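Local coordinates for probable branched-chain amino acid ABC transporter, amino acid binding protein (Thermus thermophilus, PDB 3LKB) that probably captures branched-chain amino acids such as valine outside the cytoplasm and hands them to the membrane part of an ABC transporter, at residues T9-A15 with I76-Y82; E96-P100 with N313-Y317; V31-C35 with F49-V53; K91-Q95 with P114-I119; F333-T337 with A353-R357. The protein carries 2 engineered substitutions. One frame throughout, in Å; residues are numbered along the deposited sequence.

Contact 1 of 5, residues T9-A15 with I76-Y82. With VAL (valine), chain C.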
# COMPACT_ATOMS: atom_id res chain seq x y z
N THR A 9 -20.44 -6.74 -13.51
CA THR A 9 -19.18 -6.23 -13.07
C THR A 9 -19.26 -4.96 -12.24
O THR A 9 -19.88 -3.94 -12.62
CB THR A 9 -18.21 -6.08 -14.19
OG1 THR A 9 -17.94 -7.39 -14.71
CG2 THR A 9 -16.90 -5.46 -13.64
N LEU A 10 -18.64 -5.07 -11.08
CA LEU A 10 -18.54 -3.98 -10.16
C LEU A 10 -17.07 -3.58 -10.25
O LEU A 10 -16.20 -4.35 -9.89
CB LEU A 10 -18.90 -4.47 -8.77
CG LEU A 10 -19.42 -3.34 -7.88
CD1 LEU A 10 -20.53 -2.63 -8.61
CD2 LEU A 10 -19.92 -3.90 -6.58
N PHE A 11 -16.81 -2.39 -10.80
CA PHE A 11 -15.46 -1.99 -11.10
C PHE A 11 -15.05 -0.73 -10.33
O PHE A 11 -15.74 0.28 -10.33
CB PHE A 11 -15.29 -1.87 -12.63
CG PHE A 11 -14.14 -0.98 -13.08
CD1 PHE A 11 -12.86 -1.51 -13.26
CD2 PHE A 11 -14.35 0.36 -13.34
CE1 PHE A 11 -11.81 -0.70 -13.71
CE2 PHE A 11 -13.33 1.16 -13.79
CZ PHE A 11 -12.04 0.62 -13.98
N TRP A 12 -13.93 -0.81 -9.63
CA TRP A 12 -13.35 0.36 -8.97
C TRP A 12 -11.95 0.49 -9.46
O TRP A 12 -11.25 -0.52 -9.70
CB TRP A 12 -13.35 0.12 -7.47
CG TRP A 12 -12.67 1.19 -6.64
CD1 TRP A 12 -13.23 2.33 -6.22
CD2 TRP A 12 -11.30 1.20 -6.17
NE1 TRP A 12 -12.32 3.06 -5.49
CE2 TRP A 12 -11.13 2.40 -5.44
CE3 TRP A 12 -10.21 0.33 -6.32
CZ2 TRP A 12 -9.93 2.74 -4.82
CZ3 TRP A 12 -9.00 0.68 -5.72
CH2 TRP A 12 -8.88 1.87 -4.96
N SER A 13 -11.53 1.73 -9.68
CA SER A 13 -10.13 2.01 -10.04
C SER A 13 -9.64 3.11 -9.11
O SER A 13 -10.26 4.16 -9.04
CB SER A 13 -10.01 2.45 -11.51
OG SER A 13 -8.78 3.10 -11.77
N GLY A 14 -8.55 2.87 -8.39
CA GLY A 14 -8.02 3.85 -7.44
C GLY A 14 -6.66 3.40 -6.94
O GLY A 14 -6.06 2.45 -7.47
N ALA A 15 -6.14 4.15 -5.97
CA ALA A 15 -4.78 4.04 -5.49
C ALA A 15 -4.65 3.07 -4.30
O ALA A 15 -4.66 3.53 -3.13
CB ALA A 15 -4.29 5.41 -5.06
N ILE A 76 -19.87 -2.20 -17.85
CA ILE A 76 -20.29 -1.70 -16.54
C ILE A 76 -21.50 -0.76 -16.60
O ILE A 76 -21.54 0.15 -17.40
CB ILE A 76 -19.12 -1.02 -15.73
CG1 ILE A 76 -18.51 0.19 -16.47
CG2 ILE A 76 -18.02 -2.03 -15.39
CD1 ILE A 76 -17.61 1.02 -15.60
N PRO A 77 -22.49 -0.99 -15.72
CA PRO A 77 -23.62 -0.10 -15.54
C PRO A 77 -23.39 1.05 -14.53
O PRO A 77 -24.24 1.96 -14.44
CB PRO A 77 -24.71 -1.07 -15.02
CG PRO A 77 -23.93 -2.08 -14.23
CD PRO A 77 -22.64 -2.25 -14.97
N VAL A 78 -22.27 0.98 -13.80
CA VAL A 78 -21.81 1.98 -12.78
C VAL A 78 -20.28 1.96 -12.74
O VAL A 78 -19.69 0.93 -13.05
CB VAL A 78 -22.20 1.59 -11.30
CG1 VAL A 78 -22.19 2.86 -10.36
CG2 VAL A 78 -23.50 0.91 -11.23
N PHE A 79 -19.68 3.05 -12.27
CA PHE A 79 -18.23 3.24 -12.17
C PHE A 79 -18.03 3.73 -10.75
O PHE A 79 -18.58 4.78 -10.39
CB PHE A 79 -17.82 4.33 -13.15
CG PHE A 79 -16.35 4.75 -13.08
CD1 PHE A 79 -15.35 3.91 -12.57
CD2 PHE A 79 -15.96 5.99 -13.61
CE1 PHE A 79 -13.99 4.29 -12.56
CE2 PHE A 79 -14.62 6.39 -13.62
CZ PHE A 79 -13.61 5.53 -13.06
N LEU A 80 -17.31 2.96 -9.95
CA LEU A 80 -16.80 3.36 -8.64
C LEU A 80 -15.42 3.97 -8.89
O LEU A 80 -14.50 3.28 -9.36
CB LEU A 80 -16.72 2.15 -7.71
CG LEU A 80 -18.05 1.48 -7.36
CD1 LEU A 80 -17.91 0.22 -6.56
CD2 LEU A 80 -18.91 2.42 -6.61
N SER A 81 -15.28 5.28 -8.67
CA SER A 81 -14.03 5.93 -9.02
C SER A 81 -13.36 6.48 -7.78
O SER A 81 -13.87 6.31 -6.66
CB SER A 81 -14.26 7.08 -10.01
OG SER A 81 -15.03 8.08 -9.42
N TYR A 82 -12.24 7.15 -8.00
CA TYR A 82 -11.37 7.53 -6.89
C TYR A 82 -10.88 8.96 -6.95
O TYR A 82 -11.53 9.82 -6.35
CB TYR A 82 -10.21 6.56 -6.80
CG TYR A 82 -9.32 6.77 -5.61
CD1 TYR A 82 -9.79 6.49 -4.33
CD2 TYR A 82 -8.00 7.21 -5.76
CE1 TYR A 82 -9.00 6.65 -3.22
CE2 TYR A 82 -7.18 7.39 -4.65
CZ TYR A 82 -7.70 7.10 -3.37
OH TYR A 82 -6.93 7.23 -2.24
N VAL C . -7.62 11.25 -2.19
CA VAL C . -8.95 11.67 -2.77
C VAL C . -9.71 10.57 -3.43
O VAL C . -10.51 10.00 -2.71
CB VAL C . -8.84 12.75 -3.82
CG1 VAL C . -8.17 12.30 -5.02
CG2 VAL C . -10.14 13.15 -4.16
O HOH W 1 -18.97 -1.22 -11.90
O HOH W 2 -10.73 6.54 -10.33

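Contact 2 of 5, residues E96-P100 with N313-Y317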
# COMPACT_ATOMS: atom_id res chain seq x y z
N GLU A 96 -20.82 11.57 -21.73
CA GLU A 96 -21.13 11.08 -23.11
C GLU A 96 -21.72 9.70 -23.07
O GLU A 96 -22.73 9.43 -23.67
CB GLU A 96 -19.89 11.08 -24.03
CG GLU A 96 -20.08 10.36 -25.40
CD GLU A 96 -18.80 10.30 -26.26
OE1 GLU A 96 -18.04 11.31 -26.31
OE2 GLU A 96 -18.54 9.22 -26.86
N LEU A 97 -21.13 8.82 -22.29
CA LEU A 97 -21.68 7.48 -22.24
C LEU A 97 -22.70 7.24 -21.15
O LEU A 97 -23.15 6.12 -20.97
CB LEU A 97 -20.56 6.43 -22.26
CG LEU A 97 -19.45 6.55 -21.24
CD1 LEU A 97 -19.95 5.86 -20.02
CD2 LEU A 97 -18.18 5.87 -21.74
N ARG A 98 -23.08 8.29 -20.42
CA ARG A 98 -24.14 8.21 -19.42
C ARG A 98 -23.96 7.08 -18.39
O ARG A 98 -24.90 6.36 -18.07
CB ARG A 98 -25.50 8.01 -20.11
CG ARG A 98 -25.82 8.96 -21.23
CD ARG A 98 -27.15 8.63 -21.86
NE ARG A 98 -27.42 9.44 -23.05
CZ ARG A 98 -28.05 10.62 -23.05
NH1 ARG A 98 -28.49 11.19 -21.92
NH2 ARG A 98 -28.25 11.27 -24.19
N ILE A 99 -22.76 6.87 -17.87
CA ILE A 99 -22.70 5.91 -16.76
C ILE A 99 -22.57 6.54 -15.37
O ILE A 99 -21.60 7.24 -15.10
CB ILE A 99 -21.72 4.71 -16.95
CG1 ILE A 99 -20.35 5.02 -16.44
CG2 ILE A 99 -21.71 4.12 -18.43
CD1 ILE A 99 -19.79 3.76 -15.83
N PRO A 100 -23.55 6.27 -14.49
CA PRO A 100 -23.51 6.74 -13.09
C PRO A 100 -22.20 6.42 -12.43
O PRO A 100 -21.72 5.30 -12.55
CB PRO A 100 -24.61 5.94 -12.40
CG PRO A 100 -25.56 5.59 -13.50
CD PRO A 100 -24.68 5.35 -14.72
N ASN A 313 -26.76 0.93 -17.40
CA ASN A 313 -26.46 2.28 -16.96
C ASN A 313 -27.73 3.12 -16.81
O ASN A 313 -27.82 4.00 -15.93
CB ASN A 313 -25.45 2.98 -17.89
CG ASN A 313 -25.90 3.00 -19.37
OD1 ASN A 313 -26.61 2.12 -19.83
ND2 ASN A 313 -25.50 4.02 -20.09
N GLU A 314 -28.70 2.85 -17.68
CA GLU A 314 -29.96 3.59 -17.61
C GLU A 314 -30.84 3.17 -16.44
O GLU A 314 -31.35 4.02 -15.72
CB GLU A 314 -30.72 3.52 -18.93
CG GLU A 314 -30.01 4.30 -20.06
CD GLU A 314 -30.40 3.81 -21.47
OE1 GLU A 314 -31.60 3.84 -21.83
OE2 GLU A 314 -29.48 3.37 -22.21
N THR A 315 -30.99 1.88 -16.22
CA THR A 315 -31.86 1.44 -15.15
C THR A 315 -31.25 1.75 -13.81
O THR A 315 -32.00 2.14 -12.87
CB THR A 315 -32.24 -0.03 -15.23
OG1 THR A 315 -31.06 -0.85 -15.17
CG2 THR A 315 -32.95 -0.30 -16.54
N VAL A 316 -29.93 1.60 -13.71
CA VAL A 316 -29.20 1.93 -12.49
C VAL A 316 -29.29 3.42 -12.19
O VAL A 316 -29.49 3.80 -11.03
CB VAL A 316 -27.72 1.54 -12.59
CG1 VAL A 316 -26.88 2.33 -11.60
CG2 VAL A 316 -27.56 0.08 -12.36
N TYR A 317 -29.18 4.24 -13.25
CA TYR A 317 -29.42 5.67 -13.12
C TYR A 317 -30.80 5.95 -12.46
O TYR A 317 -30.88 6.72 -11.48
CB TYR A 317 -29.21 6.42 -14.46
CG TYR A 317 -29.61 7.90 -14.41
CD1 TYR A 317 -28.73 8.86 -13.91
CD2 TYR A 317 -30.85 8.32 -14.85
CE1 TYR A 317 -29.08 10.22 -13.83
CE2 TYR A 317 -31.23 9.68 -14.77
CZ TYR A 317 -30.33 10.61 -14.24
OH TYR A 317 -30.65 11.95 -14.14
O HOH W 3 -27.37 6.26 -17.40

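Contact 3 of 5, residues V31-C35 with F49-V53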
# COMPACT_ATOMS: atom_id res chain seq x y z
N VAL A 31 -14.42 -2.25 -1.11
CA VAL A 31 -15.25 -2.49 -2.30
C VAL A 31 -15.21 -4.00 -2.63
O VAL A 31 -16.23 -4.63 -2.88
CB VAL A 31 -14.75 -1.69 -3.51
CG1 VAL A 31 -15.49 -2.12 -4.73
CG2 VAL A 31 -14.88 -0.21 -3.30
N GLU A 32 -14.01 -4.56 -2.63
CA GLU A 32 -13.83 -5.95 -2.97
C GLU A 32 -14.57 -6.81 -1.96
O GLU A 32 -15.27 -7.73 -2.35
CB GLU A 32 -12.36 -6.32 -2.96
CG GLU A 32 -12.14 -7.73 -3.45
CD GLU A 32 -10.67 -8.05 -3.74
OE1 GLU A 32 -9.93 -7.19 -4.29
OE2 GLU A 32 -10.27 -9.20 -3.41
N ASP A 33 -14.44 -6.48 -0.68
CA ASP A 33 -15.10 -7.24 0.38
C ASP A 33 -16.64 -7.24 0.32
O ASP A 33 -17.28 -8.29 0.45
CB ASP A 33 -14.61 -6.82 1.77
CG ASP A 33 -13.18 -7.26 2.00
OD1 ASP A 33 -12.70 -7.99 1.11
OD2 ASP A 33 -12.55 -6.88 3.01
N TYR A 34 -17.18 -6.07 0.13
CA TYR A 34 -18.62 -5.91 0.08
C TYR A 34 -19.20 -6.67 -1.11
O TYR A 34 -20.24 -7.34 -1.01
CB TYR A 34 -18.95 -4.44 -0.04
CG TYR A 34 -20.41 -4.25 0.25
CD1 TYR A 34 -20.83 -4.28 1.54
CD2 TYR A 34 -21.28 -4.08 -0.80
CE1 TYR A 34 -22.16 -4.16 1.83
CE2 TYR A 34 -22.62 -3.97 -0.52
CZ TYR A 34 -23.05 -4.01 0.78
OH TYR A 34 -24.38 -3.92 1.05
N CYS A 35 -18.50 -6.55 -2.25
CA CYS A 35 -18.93 -7.22 -3.45
C CYS A 35 -18.92 -8.73 -3.25
O CYS A 35 -19.79 -9.45 -3.76
CB CYS A 35 -18.03 -6.85 -4.62
SG CYS A 35 -18.64 -7.40 -6.24
N PHE A 49 -21.83 -10.97 -8.90
CA PHE A 49 -20.94 -9.85 -9.15
C PHE A 49 -19.55 -10.35 -9.51
O PHE A 49 -18.96 -11.18 -8.81
CB PHE A 49 -20.89 -8.84 -8.00
CG PHE A 49 -22.19 -8.08 -7.81
CD1 PHE A 49 -22.48 -6.94 -8.57
CD2 PHE A 49 -23.13 -8.52 -6.89
CE1 PHE A 49 -23.67 -6.25 -8.40
CE2 PHE A 49 -24.34 -7.83 -6.71
CZ PHE A 49 -24.62 -6.71 -7.46
N ASN A 50 -19.06 -9.87 -10.64
CA ASN A 50 -17.67 -9.95 -10.97
C ASN A 50 -16.97 -8.68 -10.40
O ASN A 50 -17.24 -7.52 -10.79
CB ASN A 50 -17.55 -10.06 -12.49
CG ASN A 50 -16.14 -10.12 -12.95
OD1 ASN A 50 -15.35 -10.81 -12.34
ND2 ASN A 50 -15.80 -9.38 -14.02
N CYS A 51 -16.09 -8.91 -9.45
CA CYS A 51 -15.48 -7.82 -8.71
C CYS A 51 -14.15 -7.42 -9.31
O CYS A 51 -13.21 -8.16 -9.25
CB CYS A 51 -15.22 -8.25 -7.29
SG CYS A 51 -14.42 -6.86 -6.44
N VAL A 52 -14.07 -6.24 -9.91
CA VAL A 52 -12.85 -5.80 -10.50
C VAL A 52 -12.34 -4.55 -9.80
O VAL A 52 -12.95 -3.47 -9.87
CB VAL A 52 -13.00 -5.63 -11.99
CG1 VAL A 52 -11.70 -5.12 -12.57
CG2 VAL A 52 -13.44 -6.97 -12.63
N VAL A 53 -11.21 -4.72 -9.11
CA VAL A 53 -10.58 -3.69 -8.30
C VAL A 53 -9.19 -3.44 -8.84
O VAL A 53 -8.31 -4.29 -8.68
CB VAL A 53 -10.49 -4.16 -6.84
CG1 VAL A 53 -9.46 -3.35 -6.09
CG2 VAL A 53 -11.87 -4.06 -6.17

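Contact 4 of 5, residues K91-Q95 with P114-I119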
# COMPACT_ATOMS: atom_id res chain seq x y z
N LYS A 91 -14.90 13.43 -16.71
CA LYS A 91 -16.28 13.98 -16.74
C LYS A 91 -16.89 14.02 -18.17
O LYS A 91 -17.99 13.48 -18.38
CB LYS A 91 -16.38 15.37 -16.08
CG LYS A 91 -16.46 15.39 -14.54
CD LYS A 91 -16.53 16.85 -14.01
CE LYS A 91 -18.00 17.35 -13.92
NZ LYS A 91 -18.12 18.78 -13.46
N PRO A 92 -16.19 14.61 -19.16
CA PRO A 92 -16.80 14.62 -20.53
C PRO A 92 -17.20 13.23 -21.04
O PRO A 92 -18.26 13.07 -21.66
CB PRO A 92 -15.67 15.20 -21.42
CG PRO A 92 -14.91 16.10 -20.47
CD PRO A 92 -14.91 15.35 -19.13
N LEU A 93 -16.35 12.24 -20.80
CA LEU A 93 -16.60 10.89 -21.26
C LEU A 93 -17.70 10.21 -20.42
O LEU A 93 -18.56 9.49 -20.97
CB LEU A 93 -15.30 10.11 -21.20
CG LEU A 93 -15.24 8.70 -21.75
CD1 LEU A 93 -15.68 8.68 -23.22
CD2 LEU A 93 -13.76 8.26 -21.60
N ILE A 94 -17.71 10.45 -19.11
CA ILE A 94 -18.77 9.91 -18.26
C ILE A 94 -20.16 10.37 -18.73
O ILE A 94 -21.07 9.59 -18.87
CB ILE A 94 -18.56 10.26 -16.76
CG1 ILE A 94 -17.24 9.62 -16.26
CG2 ILE A 94 -19.78 9.82 -15.93
CD1 ILE A 94 -16.91 9.81 -14.85
N GLN A 95 -20.28 11.68 -18.88
CA GLN A 95 -21.42 12.35 -19.47
C GLN A 95 -21.80 11.74 -20.84
O GLN A 95 -22.98 11.43 -21.07
CB GLN A 95 -21.13 13.86 -19.59
CG GLN A 95 -22.31 14.73 -20.09
CD GLN A 95 -23.43 14.85 -19.05
OE1 GLN A 95 -23.19 14.75 -17.82
NE2 GLN A 95 -24.67 15.05 -19.54
N PRO A 114 -20.26 21.90 -16.48
CA PRO A 114 -21.05 20.96 -17.32
C PRO A 114 -20.72 19.51 -16.95
O PRO A 114 -19.92 19.29 -16.04
CB PRO A 114 -20.53 21.25 -18.73
CG PRO A 114 -19.08 21.60 -18.52
CD PRO A 114 -18.96 22.24 -17.10
N ASN A 115 -21.33 18.55 -17.67
CA ASN A 115 -20.97 17.13 -17.64
C ASN A 115 -21.15 16.48 -16.26
O ASN A 115 -20.37 15.63 -15.86
CB ASN A 115 -19.53 16.91 -18.19
CG ASN A 115 -19.37 17.37 -19.64
OD1 ASN A 115 -20.27 17.21 -20.45
ND2 ASN A 115 -18.19 17.94 -19.96
N ASN A 116 -22.19 16.91 -15.57
CA ASN A 116 -22.46 16.53 -14.19
C ASN A 116 -23.74 15.68 -13.97
O ASN A 116 -24.08 15.36 -12.84
CB ASN A 116 -22.54 17.79 -13.33
CG ASN A 116 -23.73 18.71 -13.69
OD1 ASN A 116 -24.38 19.26 -12.80
ND2 ASN A 116 -24.00 18.88 -14.98
N ASP A 117 -24.44 15.29 -15.04
CA ASP A 117 -25.70 14.59 -14.84
C ASP A 117 -25.56 13.19 -14.19
O ASP A 117 -26.50 12.71 -13.53
CB ASP A 117 -26.47 14.49 -16.15
CG ASP A 117 -26.88 15.86 -16.72
OD1 ASP A 117 -27.17 16.83 -15.95
OD2 ASP A 117 -26.93 15.93 -17.99
N TYR A 118 -24.39 12.57 -14.35
CA TYR A 118 -24.19 11.16 -13.91
C TYR A 118 -23.22 10.91 -12.75
O TYR A 118 -22.85 9.77 -12.50
CB TYR A 118 -23.75 10.30 -15.09
CG TYR A 118 -24.78 10.36 -16.17
CD1 TYR A 118 -24.61 11.22 -17.26
CD2 TYR A 118 -25.98 9.65 -16.05
CE1 TYR A 118 -25.57 11.32 -18.22
CE2 TYR A 118 -26.96 9.74 -16.99
CZ TYR A 118 -26.75 10.58 -18.09
OH TYR A 118 -27.69 10.66 -19.08
N ILE A 119 -22.84 11.95 -12.01
CA ILE A 119 -21.86 11.78 -10.95
C ILE A 119 -22.53 11.97 -9.62
O ILE A 119 -23.19 12.99 -9.41
CB ILE A 119 -20.76 12.80 -11.14
CG1 ILE A 119 -20.08 12.52 -12.51
CG2 ILE A 119 -19.80 12.79 -9.91
CD1 ILE A 119 -19.10 13.58 -12.92
O HOH W 4 -21.89 13.18 -15.83

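Contact 5 of 5, residues F333-T337 with A353-R357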
# COMPACT_ATOMS: atom_id res chain seq x y z
N PHE A 333 -24.06 3.93 7.42
CA PHE A 333 -22.62 4.24 7.33
C PHE A 333 -22.29 5.69 7.63
O PHE A 333 -21.23 5.99 8.22
CB PHE A 333 -22.03 3.86 5.97
CG PHE A 333 -21.95 2.41 5.76
CD1 PHE A 333 -21.20 1.62 6.61
CD2 PHE A 333 -22.62 1.82 4.72
CE1 PHE A 333 -21.08 0.26 6.39
CE2 PHE A 333 -22.53 0.45 4.49
CZ PHE A 333 -21.78 -0.33 5.33
N ALA A 334 -23.20 6.58 7.25
CA ALA A 334 -23.00 8.00 7.41
C ALA A 334 -24.12 8.54 8.24
O ALA A 334 -25.19 7.93 8.30
CB ALA A 334 -22.98 8.71 6.02
N VAL A 335 -23.88 9.70 8.83
CA VAL A 335 -24.82 10.37 9.70
C VAL A 335 -26.00 10.95 8.90
O VAL A 335 -25.94 11.03 7.68
CB VAL A 335 -24.12 11.50 10.49
CG1 VAL A 335 -23.03 10.95 11.32
CG2 VAL A 335 -23.56 12.59 9.55
N SER A 336 -27.09 11.31 9.56
CA SER A 336 -28.19 12.02 8.92
C SER A 336 -28.62 13.22 9.78
O SER A 336 -28.45 13.21 11.02
CB SER A 336 -29.34 11.06 8.61
OG SER A 336 -29.70 10.33 9.76
N THR A 337 -29.09 14.30 9.17
CA THR A 337 -29.61 15.40 10.01
C THR A 337 -30.90 14.96 10.74
O THR A 337 -31.49 13.94 10.38
CB THR A 337 -29.82 16.66 9.23
OG1 THR A 337 -30.74 16.39 8.18
CG2 THR A 337 -28.47 17.11 8.62
N ALA A 353 -25.27 11.68 1.68
CA ALA A 353 -25.33 12.14 3.03
C ALA A 353 -24.90 13.61 3.11
O ALA A 353 -23.72 13.92 3.16
CB ALA A 353 -24.39 11.30 3.88
N GLU A 354 -25.87 14.50 3.15
CA GLU A 354 -25.59 15.93 3.16
C GLU A 354 -25.12 16.47 4.54
O GLU A 354 -24.64 17.61 4.63
CB GLU A 354 -26.79 16.71 2.57
CG GLU A 354 -28.03 16.87 3.47
CD GLU A 354 -28.80 15.56 3.83
OE1 GLU A 354 -28.59 14.49 3.18
OE2 GLU A 354 -29.64 15.65 4.76
N GLY A 355 -25.29 15.70 5.60
CA GLY A 355 -24.79 16.10 6.91
C GLY A 355 -23.37 15.64 7.21
O GLY A 355 -22.85 14.65 6.63
N LEU A 356 -22.72 16.38 8.11
CA LEU A 356 -21.39 16.06 8.58
C LEU A 356 -21.34 16.48 10.04
O LEU A 356 -22.28 17.14 10.51
CB LEU A 356 -20.29 16.74 7.73
CG LEU A 356 -20.39 18.25 7.47
CD1 LEU A 356 -20.24 19.03 8.72
CD2 LEU A 356 -19.32 18.68 6.51
N ARG A 357 -20.29 16.07 10.74
CA ARG A 357 -20.03 16.57 12.08
C ARG A 357 -18.56 16.96 12.17
O ARG A 357 -17.75 16.62 11.30
CB ARG A 357 -20.31 15.48 13.15
CG ARG A 357 -21.65 14.75 13.09
CD ARG A 357 -21.70 13.68 14.14
NE ARG A 357 -20.99 12.47 13.73
CZ ARG A 357 -20.90 11.35 14.46
NH1 ARG A 357 -21.51 11.29 15.65
NH2 ARG A 357 -20.21 10.29 13.99

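Contact 1 of 5, residues T9-A15 with I76-Y82
Phe11 and Phe79 lie side by side and point the same way, their planes 23° apart but slid so far that the rings barely overlap; they meet where Phe11 CE2 comes 3.4 Å from Phe79 CE1. Farther along, Trp12 turns the edge of its six-membered ring toward the face of Tyr82, an offset edge-to-face pair in which Trp12 CZ2 is 3.8 Å from Tyr82 CD1. With CG anti to the backbone N (chi1 -174°), the Tyr82 ring sits between Ala15 N on one face and the bound valine on the other, the ligand's C lying 3.9 Å above the ring plane, over its centre. Without the Tyr82 ring, as with an alanine here, the valine carboxylate would probably lose its cover and the Trp12 edge its facing ring. Leu80 N donates to Phe11 O at 3.1 Å, and Ser13 N gives Leu80 O a weak bond. One water joins Thr9 O, Phe11 N and Val78 O, and a second spans Ser13 O and Tyr82 N. Strand 6-14 runs between strand 79-81 and the parallel strand 47-55, with Val31 of helix 21-41 against Trp12 and Leu80, and Phe67 of helix 60-72 stacked on Phe79.

Contact 2 of 5, residues E96-P100 with N313-Y317
Arg98, the residue at which the chain leaves helix 84-97, takes a positive phi (53°) and, with two bonds back into the last turn, ends the helix in a Schellman motif that presents its carbonyl, with that of Leu97, to Asn313 in the first turn of helix 313-321. The motif turns the chain into the run to strand 101-103, the second half of a beta-alpha-beta crossover that starts from strand 79-81. Asn313 holds its CG between the backbone N and the carbonyl carbon (chi1 56°), and its amide reaches across: ND2 donates to Arg98 O at 3.1 Å, arriving well above the carbonyl plane, and more weakly to Leu97 O at 3.3 Å. Arg98 O also takes a hydrogen from a water at 2.6 Å, which passes its other, weak bond to Asn313 O, so this carbonyl is gripped by side chain and solvent together. The Arg98 side chain itself leads off to the hydroxyl of Tyr118, whose ring also meets that of Tyr317. Beside the polar link the contact is apolar. The Ile99 side chain crosses that of Asn313 at about a right angle, CG2 against CB, and the Pro100 ring faces the helix, CG touching Val316 CG1 at 4.0 Å and Tyr317 CB at 3.9 Å. Pro100 CD rests 3.6 Å from Asn313 O, the same carbonyl that accepts the helical bond from Tyr317 N.

Contact 3 of 5, residues V31-C35 with F49-V53
Val31 O accepts the helical bond of Cys35 N at 3.0 Å, and that turn of helix brings both residues, with Glu32, against the strand. Helix and strand meet mainly through apolar and sulfur contacts. Cys35 SG, anti to its own N (chi1 -170°), is pressed tightly on Phe49 CB at 3.2 Å and rests 3.7 Å from Cys51 CB. The same sulfur stands 5.0 Å from the centroid of the Phe49 ring, an oblique sulfur-aromatic contact. Segments 31-35 and 49-53 belong to the beta-alpha-beta unit of strand 6-14, helix 21-41 and strand 47-55; segment 31-35 runs nearly antiparallel to segment 49-53 (173°), their axes 8.6 Å apart at closest. Alternation along the strand puts Phe49, Cys51 and Val53 on the helix side, while Asn50 and Val52 point away from it. Cys51 SG lies against the helix backbone, 3.6 Å from Glu32 CA, and is not joined to Cys35 SG as a disulfide. Glu32 crosses Val53 at about a right angle, its CB 4.0 Å from Val53 CG2, and sends its carboxylate on to a long, weak ion pair with Lys36. Leu10 of strand 6-14 also packs on Cys35.

Contact 4 of 5, residues K91-Q95 with P114-I119
Gln95 turns its amide 32° from the plane of the Asn115 amide and 65° from the Asp117 carboxylate. Asn115 OD1 lies against Gln95 CG at 3.2 Å, while ND2 of the same amide rests by the Pro92 ring. The Tyr118 ring has Asp117 CB over one face, toward the rim, and meets Gln95 OE1 obliquely. Gln95 bends at chi2 (70°), which carries its amide to the type I beta turn from Asn116 to Ile119. There Asp117 N donates to Gln95 OE1 at 3.1 Å, on a lone pair in the carbonyl plane. Gln95 NE2 gives its in-plane hydrogen to Asp117 OD2 at 2.9 Å, meeting the carboxylate from above its plane. A water that also holds Asn115 O and Tyr118 N donates to Gln95 OE1 at 2.8 Å. One turn earlier in helix 84-97, Lys91 lays its CG 3.6 Å from Ile119 CD1 and reaches on with NZ to Pro114 O at 3.2 Å. Ile94 CG2 slides past Tyr118 CB at 4.1 Å. The glutamine thus serves as both acceptor and donor for the turn that leads to strand 121-123. Lys91 NZ also bonds to Asp112 O and Glu109 O; three backbone carbonyls accept from the ammonium group, which would probably favour its protonated form.

Contact 5 of 5, residues F333-T337 with A353-R357
Val335 fills the tight part of this contact, where two loop segments running 80° apart are pressed together. Its CG1 sits over one face of the Arg357 guanidinium, 3.5 Å from NE, while CG2, placed between the backbone N and the carbonyl carbon, comes 3.6 Å from Gly355 O. Beside it the methyls of Ala334 and Ala353 meet, CB to CB, at 3.6 Å. Cutting Val335 back to an alanine would probably open a gap over the guanidinium face and take away the packing on Gly355 O. The Thr337 end is looser and partly exposed: Thr337 CG2 packs on the Gly355 backbone, 4.2 Å from its CA, and Thr337 OG1 stays 3.7 Å from Glu354 OE2. Segment 353-357 is bound by backbone bonds to Pro122 at one end and Thr253 at the other, consistent with a place among the linkers between the two lobes of this binding-protein fold. The chemistry between the segments is van der Waals contact, and the charges look elsewhere. Arg357 NH2 makes a salt bridge to Glu260, so the methyl covers a face of the cation without competing for its N-H groups. The Glu354 side chain lies about 4 Å from the sodium ion held by Asp344, Thr351 and Gly352; the ion's positive charge would be expected to favour the ionised carboxylate.

From the N terminus, strand 6-14 opens contact 1, which closes when the chain returns as strand 79-81. Contact 3 lies within that loop, folding helix 21-41 onto strand 47-55, and the two share the sheet through strands 6-14 and 47-55. Helix 84-97 then serves contacts 4 and 2, which cross along the sequence: contact 4 closes locally at 114-119, whereas contact 2 waits for helix 313-321, more than 200 residues on. Those two also touch in space, and Phe79 N to Pro100 O ties contact 1 to contact 2. Contact 5 follows in series as a short late loop at 333-357, about 12 Å from contact 1 at the nearest atoms, leading into strand 357-362 of the larger mixed sheet.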